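PDB 6XG7: thin, isoform D from Drosophila melanogaster, which probably acts as a RING-type ubiquitin ligase, this piece being its C-terminal NHL-repeat beta-propeller, a protein-binding domain. Local coordinates for residues G36-E41 against F45-G50; F270-W273 against S278-K281; G285-I288 against I294-C297. All coordinates share one frame; numbering follows the deposited sequence.

Contact 1. Residues G36-E41 against F45-G50; sequences GGRGSE and FTWPRG
G37 and G39 hold F45 by two backbone hydrogen bonds. F45 N donates to G37 O at 2.9 Å. G39 N donates back to F45 O at 3.1 Å, and this second bond is bent, with 142° at the hydrogen. The donor stands well above the carbonyl plane of F45. R38 CA adds a CA-H...O contact to the same F45 O at 3.1 Å. R38 and F45 thus form a single beta bridge within an otherwise irregular loop.

One side-chain hydrogen bond extends this pairing. T46 OG1 donates to G39 O at 3.0 Å, also from above the carbonyl plane. The torsion chi1 of T46 (-54°) places OG1 beside its own backbone N and leaves CG2 beside the R38 chain. N66 ND2 is a second donor to G39 O.

Both segments belong to one loop, in what is predicted to be the first NHL repeat of the propeller. It links strand 33-36, at the outer rim of the last blade, to strand 51-54, which starts the first blade.

The remaining contacts are packing. G36 CA lies 3.5 Å from F45 CD2, and a CB on G36 would clash with that ring. The extended R38 chain carries its guanidinium to W47. W47 CH2 sits over one face of the group, near its rim, and lies 4.0 Å from R38 NH1. The two planes are 50° apart, so this is no parallel stack. R38 NE also passes T46 CG2 at 4.1 Å. Beyond the pair, the H302 ring meets W47, and H302 ND1 bonds W47 N.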
ATOM      1  N   GLY A  36      10.399 -13.225   6.489  1.00 16.35           N
ATOM      2  CA  GLY A  36      10.784 -12.164   7.391  1.00 16.50           C
ATOM      3  C   GLY A  36      11.304 -12.637   8.734  1.00 17.18           C
ATOM      4  O   GLY A  36      12.098 -13.584   8.813  1.00 18.83           O
ATOM      5  N   GLY A  37      10.869 -11.980   9.796  1.00 17.60           N
ATOM      6  CA  GLY A  37      11.452 -12.125  11.117  1.00 18.73           C
ATOM      7  C   GLY A  37      12.347 -10.938  11.416  1.00 17.50           C
ATOM      8  O   GLY A  37      12.979 -10.370  10.521  1.00 17.05           O
ATOM      9  N   ARG A  38      12.386 -10.528  12.687  1.00 18.26           N
ATOM     10  CA  ARG A  38      13.074  -9.283  13.011  1.00 20.21           C
ATOM     11  C   ARG A  38      14.569  -9.360  12.715  1.00 19.86           C
ATOM     12  O   ARG A  38      15.252 -10.324  13.073  1.00 20.87           O
ATOM     13  CB  ARG A  38      12.875  -8.852  14.472  1.00 24.48           C
ATOM     14  CG  ARG A  38      13.572  -7.496  14.722  1.00 29.43           C
ATOM     15  CD  ARG A  38      13.327  -6.825  16.065  1.00 34.87           C
ATOM     16  NE  ARG A  38      14.204  -5.651  16.184  1.00 39.56           N
ATOM     17  CZ  ARG A  38      14.242  -4.829  17.230  1.00 44.01           C
ATOM     18  NH1 ARG A  38      13.449  -5.036  18.276  1.00 45.59           N
ATOM     19  NH2 ARG A  38      15.082  -3.798  17.233  1.00 45.15           N
ATOM     20  N   GLY A  39      15.088  -8.301  12.130  1.00 18.41           N
ATOM     21  CA  GLY A  39      16.520  -8.191  11.937  1.00 17.51           C
ATOM     22  C   GLY A  39      16.849  -7.324  10.743  1.00 16.67           C
ATOM     23  O   GLY A  39      15.975  -6.770  10.082  1.00 17.97           O
ATOM     24  N   SER A  40      18.153  -7.228  10.480  1.00 16.75           N
ATOM     25  CA  SER A  40      18.689  -6.399   9.412  0.63 16.47           C
ATOM     26  C   SER A  40      19.460  -7.192   8.366  1.00 15.16           C
ATOM     27  O   SER A  40      19.962  -6.593   7.405  1.00 15.95           O
ATOM     28  CB  SER A  40      19.577  -5.281   9.984  0.63 18.21           C
ATOM     29  OG  SER A  40      20.819  -5.764  10.474  0.63 21.40           O
ATOM     30  N   GLU A  41      19.560  -8.511   8.521  1.00 15.58           N
ATOM     31  CA  GLU A  41      20.140  -9.356   7.498  1.00 15.20           C
ATOM     32  C   GLU A  41      19.226  -9.360   6.275  1.00 13.12           C
ATOM     33  O   GLU A  41      18.037  -9.047   6.369  1.00 13.11           O
ATOM     34  CB  GLU A  41      20.265 -10.793   8.013  1.00 16.97           C
ATOM     35  CG  GLU A  41      21.223 -10.998   9.188  1.00 21.16           C
ATOM     36  CD  GLU A  41      21.300 -12.461   9.676  1.00 25.66           C
ATOM     37  OE1 GLU A  41      22.367 -13.135   9.545  1.00 24.15           O
ATOM     38  OE2 GLU A  41      20.282 -12.937  10.206  1.00 29.70           O
ATOM     39  N   PHE A  45      13.187  -8.396   8.368  1.00 11.91           N
ATOM     40  CA  PHE A  45      12.542  -7.092   8.326  1.00 13.15           C
ATOM     41  C   PHE A  45      12.553  -6.483   9.716  1.00 13.82           C
ATOM     42  O   PHE A  45      12.604  -7.189  10.726  1.00 15.39           O
ATOM     43  CB  PHE A  45      11.062  -7.168   7.907  1.00 12.16           C
ATOM     44  CG  PHE A  45      10.820  -7.866   6.597  1.00 11.73           C
ATOM     45  CD1 PHE A  45      11.522  -7.537   5.464  1.00 13.59           C
ATOM     46  CD2 PHE A  45       9.859  -8.861   6.516  1.00 13.85           C
ATOM     47  CE1 PHE A  45      11.276  -8.194   4.277  1.00 14.38           C
ATOM     48  CE2 PHE A  45       9.613  -9.514   5.333  1.00 13.91           C
ATOM     49  CZ  PHE A  45      10.323  -9.180   4.216  1.00 12.72           C
ATOM     50  N   THR A  46      12.469  -5.163   9.770  1.00 12.19           N
ATOM     51  CA  THR A  46      12.215  -4.469  11.028  1.00 13.24           C
ATOM     52  C   THR A  46      11.109  -3.467  10.743  1.00 12.90           C
ATOM     53  O   THR A  46      11.338  -2.458  10.065  1.00 12.45           O
ATOM     54  CB  THR A  46      13.466  -3.829  11.623  1.00 16.54           C
ATOM     55  OG1 THR A  46      14.508  -4.816  11.750  1.00 20.10           O
ATOM     56  CG2 THR A  46      13.138  -3.295  13.005  1.00 18.12           C
ATOM     57  N   TRP A  47       9.906  -3.786  11.207  1.00 12.75           N
ATOM     58  CA  TRP A  47       8.715  -2.964  11.031  1.00 13.82           C
ATOM     59  C   TRP A  47       8.441  -2.657   9.566  1.00 13.56           C
ATOM     60  O   TRP A  47       8.377  -1.492   9.159  1.00 17.52           O
ATOM     61  CB  TRP A  47       8.756  -1.709  11.912  1.00 20.08           C
ATOM     62  CG  TRP A  47       8.758  -2.131  13.389  1.00 27.01           C
ATOM     63  CD1 TRP A  47       7.742  -2.768  14.066  1.00 30.51           C
ATOM     64  CD2 TRP A  47       9.833  -1.998  14.336  1.00 31.51           C
ATOM     65  NE1 TRP A  47       8.117  -3.011  15.375  1.00 32.58           N
ATOM     66  CE2 TRP A  47       9.392  -2.551  15.562  1.00 32.67           C
ATOM     67  CE3 TRP A  47      11.117  -1.445  14.274  1.00 33.18           C
ATOM     68  CZ2 TRP A  47      10.199  -2.586  16.693  1.00 34.43           C
ATOM     69  CZ3 TRP A  47      11.911  -1.478  15.401  1.00 34.53           C
ATOM     70  CH2 TRP A  47      11.456  -2.055  16.586  1.00 34.94           C
ATOM     71  N   PRO A  48       8.240  -3.682   8.752  1.00 12.30           N
ATOM     72  CA  PRO A  48       7.887  -3.457   7.346  1.00 12.89           C
ATOM     73  C   PRO A  48       6.520  -2.802   7.210  1.00 12.50           C
ATOM     74  O   PRO A  48       5.632  -2.981   8.047  1.00 13.11           O
ATOM     75  CB  PRO A  48       7.866  -4.878   6.771  1.00 13.95           C
ATOM     76  CG  PRO A  48       7.480  -5.740   7.932  1.00 15.15           C
ATOM     77  CD  PRO A  48       8.084  -5.094   9.151  1.00 13.63           C
ATOM     78  N   ARG A  49       6.357  -2.045   6.126  1.00 10.54           N
ATOM     79  CA  ARG A  49       5.138  -1.269   5.921  1.00 10.68           C
ATOM     80  C   ARG A  49       4.524  -1.565   4.564  1.00 10.29           C
ATOM     81  O   ARG A  49       3.706  -2.485   4.444  1.00 11.56           O
ATOM     82  CB  ARG A  49       5.402   0.216   6.185  1.00 13.55           C
ATOM     83  CG  ARG A  49       5.767   0.463   7.649  1.00 16.98           C
ATOM     84  CD  ARG A  49       5.624   1.907   8.037  1.00 21.91           C
ATOM     85  NE  ARG A  49       6.218   2.205   9.341  1.00 26.01           N
ATOM     86  CZ  ARG A  49       5.547   2.353  10.485  1.00 27.53           C
ATOM     87  NH1 ARG A  49       4.220   2.219  10.534  1.00 27.95           N
ATOM     88  NH2 ARG A  49       6.221   2.633  11.597  1.00 28.19           N
ATOM     89  N   GLY A  50       4.901  -0.802   3.540  1.00 11.00           N
ATOM     90  CA  GLY A  50       4.334  -1.007   2.228  1.00 11.81           C
ATOM     91  C   GLY A  50       4.772  -2.311   1.592  1.00 10.67           C
ATOM     92  O   GLY A  50       5.834  -2.862   1.873  1.00 10.45           O
TER

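Contact 2. Residues F270-W273 against S278-K281; sequences FGSW and SEFK
W273 and K281 meet at the outer edge of the beta-propeller, where the outermost strand of one blade briefly runs parallel to the strand that opens the next. K281 is extended beyond CG and crosses the indole obliquely. Its CE lies over one face, toward the rim, 3.6 Å from W273 CZ2. Nearer the backbone, K281 CG passes W273 NE1 at 3.8 Å. The indole reaches this chain because W273 CG is anti to its backbone N (chi1 -177°). With an alanine in place of K281 the chain beyond CB is absent, which is likely to open a gap over this part of W273 and leave the indole freer to turn.

F280 joins the strands through its backbone. Its N donates to S272 O at 2.9 Å, a fairly straight bond of 157°. One residue further on, W273 CA makes a CA-H...O contact with F280 O at 3.2 Å. The F280 ring turns inward. Its CE2 lies 3.8 Å from G271 CA, where a CB would clash with the ring. The F270 and F280 rings touch loosely, and I257 of the neighbouring strand packs against both.

E279 OE2 is held by G276 N. Its OE1 accepts from a water that also donates to W273 O and accepts from S272 OG. A second water donates to S272 OG at 2.9 Å and to S278 O at 2.8 Å.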
ATOM      1  N   PHE A 270     -10.751 -12.928   6.561  1.00 12.84           N
ATOM      2  CA  PHE A 270      -9.944 -13.922   7.247  1.00 12.39           C
ATOM      3  C   PHE A 270      -8.906 -13.226   8.113  1.00 12.36           C
ATOM      4  O   PHE A 270      -8.535 -12.072   7.877  1.00 12.37           O
ATOM      5  CB  PHE A 270      -9.282 -14.906   6.268  1.00 13.65           C
ATOM      6  CG  PHE A 270      -8.297 -14.278   5.312  1.00 12.87           C
ATOM      7  CD1 PHE A 270      -8.708 -13.731   4.108  1.00 12.64           C
ATOM      8  CD2 PHE A 270      -6.947 -14.243   5.620  1.00 14.07           C
ATOM      9  CE1 PHE A 270      -7.797 -13.178   3.231  1.00 13.21           C
ATOM     10  CE2 PHE A 270      -6.036 -13.679   4.736  1.00 14.92           C
ATOM     11  CZ  PHE A 270      -6.477 -13.155   3.533  1.00 14.75           C
ATOM     12  N   GLY A 271      -8.460 -13.935   9.129  1.00 13.79           N
ATOM     13  CA  GLY A 271      -7.443 -13.450  10.037  1.00 14.03           C
ATOM     14  C   GLY A 271      -8.013 -13.050  11.387  1.00 14.33           C
ATOM     15  O   GLY A 271      -9.182 -12.652  11.511  1.00 14.92           O
ATOM     16  N   SER A 272      -7.170 -13.155  12.415  1.00 14.51           N
ATOM     17  CA  SER A 272      -7.476 -12.707  13.765  1.00 15.42           C
ATOM     18  C   SER A 272      -6.161 -12.377  14.469  1.00 14.59           C
ATOM     19  O   SER A 272      -5.076 -12.618  13.944  1.00 14.76           O
ATOM     20  CB  SER A 272      -8.253 -13.768  14.538  1.00 18.33           C
ATOM     21  OG  SER A 272      -7.527 -14.974  14.528  1.00 20.35           O
ATOM     22  N   TRP A 273      -6.272 -11.841  15.677  1.00 15.16           N
ATOM     23  CA  TRP A 273      -5.103 -11.373  16.411  1.00 15.78           C
ATOM     24  C   TRP A 273      -4.183 -12.521  16.806  1.00 16.69           C
ATOM     25  O   TRP A 273      -4.632 -13.535  17.346  1.00 18.09           O
ATOM     26  CB  TRP A 273      -5.571 -10.633  17.665  1.00 18.68           C
ATOM     27  CG  TRP A 273      -4.457 -10.055  18.466  1.00 24.08           C
ATOM     28  CD1 TRP A 273      -3.812  -8.866  18.240  1.00 26.69           C
ATOM     29  CD2 TRP A 273      -3.845 -10.629  19.626  1.00 29.53           C
ATOM     30  NE1 TRP A 273      -2.847  -8.672  19.187  1.00 30.23           N
ATOM     31  CE2 TRP A 273      -2.841  -9.738  20.048  1.00 29.78           C
ATOM     32  CE3 TRP A 273      -4.045 -11.811  20.342  1.00 33.36           C
ATOM     33  CZ2 TRP A 273      -2.042  -9.984  21.163  1.00 33.49           C
ATOM     34  CZ3 TRP A 273      -3.247 -12.058  21.451  1.00 35.83           C
ATOM     35  CH2 TRP A 273      -2.256 -11.150  21.846  1.00 35.81           C
ATOM     36  N   SER A 278      -1.472 -17.508  10.096  1.00 20.82           N
ATOM     37  CA  SER A 278      -2.725 -16.898   9.656  1.00 19.89           C
ATOM     38  C   SER A 278      -3.310 -15.934  10.687  1.00 17.52           C
ATOM     39  O   SER A 278      -4.513 -15.627  10.662  1.00 19.13           O
ATOM     40  CB  SER A 278      -3.739 -17.975   9.242  1.00 22.58           C
ATOM     41  OG  SER A 278      -3.115 -18.933   8.398  1.00 25.27           O
ATOM     42  N   GLU A 279      -2.479 -15.445  11.594  1.00 14.69           N
ATOM     43  CA  GLU A 279      -2.860 -14.432  12.559  1.00 13.55           C
ATOM     44  C   GLU A 279      -2.010 -13.190  12.316  1.00 13.30           C
ATOM     45  O   GLU A 279      -0.947 -13.254  11.694  1.00 14.32           O
ATOM     46  CB  GLU A 279      -2.655 -14.940  13.989  1.00 15.78           C
ATOM     47  CG  GLU A 279      -3.408 -16.212  14.279  1.00 18.51           C
ATOM     48  CD  GLU A 279      -3.134 -16.769  15.669  1.00 20.62           C
ATOM     49  OE1 GLU A 279      -4.058 -17.378  16.245  1.00 23.98           O
ATOM     50  OE2 GLU A 279      -2.000 -16.617  16.187  1.00 19.56           O
ATOM     51  N   PHE A 280      -2.484 -12.059  12.830  1.00 13.25           N
ATOM     52  CA  PHE A 280      -1.853 -10.773  12.585  1.00 13.01           C
ATOM     53  C   PHE A 280      -1.816  -9.955  13.870  1.00 13.39           C
ATOM     54  O   PHE A 280      -2.694 -10.086  14.723  1.00 13.57           O
ATOM     55  CB  PHE A 280      -2.661  -9.941  11.592  1.00 13.43           C
ATOM     56  CG  PHE A 280      -2.984 -10.646  10.302  1.00 13.20           C
ATOM     57  CD1 PHE A 280      -1.983 -11.132   9.481  1.00 12.63           C
ATOM     58  CD2 PHE A 280      -4.292 -10.765   9.886  1.00 14.18           C
ATOM     59  CE1 PHE A 280      -2.282 -11.738   8.283  1.00 12.38           C
ATOM     60  CE2 PHE A 280      -4.596 -11.376   8.696  1.00 14.30           C
ATOM     61  CZ  PHE A 280      -3.588 -11.856   7.888  1.00 13.55           C
ATOM     62  N   LYS A 281      -0.833  -9.053  13.977  1.00 14.67           N
ATOM     63  CA  LYS A 281      -0.822  -8.104  15.090  1.00 15.66           C
ATOM     64  C   LYS A 281      -0.782  -6.632  14.710  1.00 19.33           C
ATOM     65  O   LYS A 281      -1.171  -5.793  15.533  1.00 21.01           O
ATOM     66  CB  LYS A 281       0.335  -8.393  16.060  1.00 17.18           C
ATOM     67  CG  LYS A 281       0.046  -9.571  16.971  1.00 17.30           C
ATOM     68  CD  LYS A 281       1.055  -9.723  18.078  1.00 19.67           C
ATOM     69  CE  LYS A 281       0.685 -10.877  18.980  1.00 22.78           C
ATOM     70  NZ  LYS A 281       1.645 -11.030  20.096  1.00 25.98           N
TER
HETATM   71  O   HOH W   1      -6.622 -16.528  12.198  1.00 28.60           O
HETATM   72  O   HOH W   2      -6.403 -15.703  16.778  1.00 41.08           O

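Contact 3. Residues G285-I288 against I294-C297; sequences GVAI and ILVC
A287 and L295 form the hydrogen-bonded pair at the middle of this contact. L295 N donates to A287 O at 2.8 Å, almost straight at 176°. A287 N returns a bond to L295 O at 2.9 Å. A third bond runs from C297 N to G285 O, also nearly straight. The strands are antiparallel, with axes 167° apart.

Side chains alternate between the two faces. V286, I288, I294 and V296 share one. V286 CG2 is anti to the backbone N, which carries it to I294 CG2 at 3.9 Å. The two side chains lie side by side and point the same way. The same V286 CG2 also comes within 3.2 Å of L295 O. I288 and I294 approach at an angle, and I288 CD1 reaches I294 CG1 at 3.7 Å. On the other face L295 folds back over its partner. Its CD1 lies 3.3 Å from A287 O, and its CD2 is 4.2 Å from A287 CB.

Further shells cover both faces. F248, from the preceding blade, packs on I288 and I294. F280 and F307 pack on V296. L51 and V53 of strand 51-54, in the following blade, lie against L295, and V53 also meets A287. The sheet itself goes on beyond I294 and V296, which bond through their backbones to F307 and Q305. The pair is the beta hairpin formed by the innermost and second strands of a propeller blade, here the last blade of an NHL-repeat propeller, packed between its two neighbours.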
ATOM      1  N   GLY A 285       0.805  -2.797   4.642  1.00 10.60           N
ATOM      2  CA  GLY A 285       0.480  -2.930   3.239  1.00 10.48           C
ATOM      3  C   GLY A 285      -0.148  -4.269   2.880  1.00  9.75           C
ATOM      4  O   GLY A 285      -0.011  -5.283   3.577  1.00 10.76           O
ATOM      5  N   VAL A 286      -0.830  -4.273   1.732  1.00  9.82           N
ATOM      6  CA  VAL A 286      -1.420  -5.473   1.154  1.00 10.60           C
ATOM      7  C   VAL A 286      -1.210  -5.380  -0.350  1.00 10.70           C
ATOM      8  O   VAL A 286      -1.127  -4.285  -0.914  1.00 11.86           O
ATOM      9  CB  VAL A 286      -2.913  -5.624   1.540  1.00 12.59           C
ATOM     10  CG1 VAL A 286      -3.734  -4.529   0.946  1.00 13.46           C
ATOM     11  CG2 VAL A 286      -3.473  -6.995   1.165  1.00 15.58           C
ATOM     12  N   ALA A 287      -1.082  -6.535  -0.998  1.00 10.57           N
ATOM     13  CA  ALA A 287      -0.921  -6.587  -2.446  1.00 11.21           C
ATOM     14  C   ALA A 287      -1.472  -7.915  -2.956  1.00 12.17           C
ATOM     15  O   ALA A 287      -1.726  -8.836  -2.179  1.00 12.26           O
ATOM     16  CB  ALA A 287       0.556  -6.396  -2.851  1.00 11.95           C
ATOM     17  N   ILE A 288      -1.663  -8.004  -4.271  1.00 14.15           N
ATOM     18  CA  ILE A 288      -2.297  -9.161  -4.904  1.00 15.20           C
ATOM     19  C   ILE A 288      -1.466  -9.597  -6.112  1.00 16.06           C
ATOM     20  O   ILE A 288      -1.160  -8.784  -6.989  1.00 17.10           O
ATOM     21  CB  ILE A 288      -3.775  -8.855  -5.259  1.00 19.66           C
ATOM     22  CG1 ILE A 288      -4.505 -10.051  -5.861  1.00 21.24           C
ATOM     23  CG2 ILE A 288      -3.914  -7.659  -6.170  1.00 22.54           C
ATOM     24  CD1 ILE A 288      -4.758 -11.148  -4.893  1.00 22.29           C
ATOM     25  N   ILE A 294      -2.745 -13.369  -2.042  1.00 11.30           N
ATOM     26  CA  ILE A 294      -2.828 -12.116  -1.305  1.00 11.17           C
ATOM     27  C   ILE A 294      -1.608 -12.038  -0.397  1.00 11.95           C
ATOM     28  O   ILE A 294      -1.330 -12.976   0.361  1.00 13.86           O
ATOM     29  CB  ILE A 294      -4.116 -12.063  -0.470  1.00 11.76           C
ATOM     30  CG1 ILE A 294      -5.349 -12.185  -1.355  1.00 12.66           C
ATOM     31  CG2 ILE A 294      -4.174 -10.768   0.345  1.00 12.45           C
ATOM     32  CD1 ILE A 294      -6.613 -12.451  -0.554  1.00 14.06           C
ATOM     33  N   LEU A 295      -0.886 -10.923  -0.467  1.00 11.97           N
ATOM     34  CA  LEU A 295       0.304 -10.673   0.334  1.00 12.34           C
ATOM     35  C   LEU A 295      -0.049  -9.623   1.376  1.00  9.73           C
ATOM     36  O   LEU A 295      -0.652  -8.603   1.041  1.00 10.16           O
ATOM     37  CB  LEU A 295       1.446 -10.097  -0.517  1.00 18.17           C
ATOM     38  CG  LEU A 295       1.951 -10.699  -1.804  1.00 23.28           C
ATOM     39  CD1 LEU A 295       0.875 -10.847  -2.793  1.00 23.06           C
ATOM     40  CD2 LEU A 295       3.037  -9.779  -2.331  1.00 25.13           C
ATOM     41  N   VAL A 296       0.402  -9.835   2.605  1.00 10.34           N
ATOM     42  CA  VAL A 296       0.024  -9.010   3.751  1.00 12.87           C
ATOM     43  C   VAL A 296       1.275  -8.700   4.573  1.00 11.71           C
ATOM     44  O   VAL A 296       2.019  -9.614   4.937  1.00 12.67           O
ATOM     45  CB  VAL A 296      -1.017  -9.795   4.592  1.00 18.36           C
ATOM     46  CG1 VAL A 296      -1.478  -9.029   5.788  1.00 21.44           C
ATOM     47  CG2 VAL A 296      -2.233 -10.226   3.724  1.00 20.02           C
ATOM     48  N   CYS A 297       1.509  -7.449   4.827  1.00 13.39           N
ATOM     49  CA  CYS A 297       2.594  -7.069   5.758  0.51 13.11           C
ATOM     50  C   CYS A 297       2.080  -6.900   7.236  1.00 12.01           C
ATOM     51  O   CYS A 297       1.049  -6.208   7.630  1.00 13.18           O
ATOM     52  CB  CYS A 297       3.067  -5.710   5.327  0.51 14.91           C
ATOM     53  SG  CYS A 297       4.352  -5.244   6.470  0.51 15.81           S
TER

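Overall arrangement
The three contacts follow in series along the chain, and none nests in or crosses another. Contact 1 closes a turn within the long loop that leads from the outer N-terminal strand 33-36 to strand 51-54 of the first blade. Contact 2 closes the turn from strand 266-273 into strand 279-288. Contact 3 closes the hairpin at the inner end of that same strand. Strand 33-36 completes the last blade beside strand 303-306, so N- and C-terminal strands together close the propeller ring. Contacts 1 and 3 meet where R49 O accepts a probable hydrogen bond from G285 N. Contacts 2 and 3 share packing of F280 on V296 and of F270 on I294.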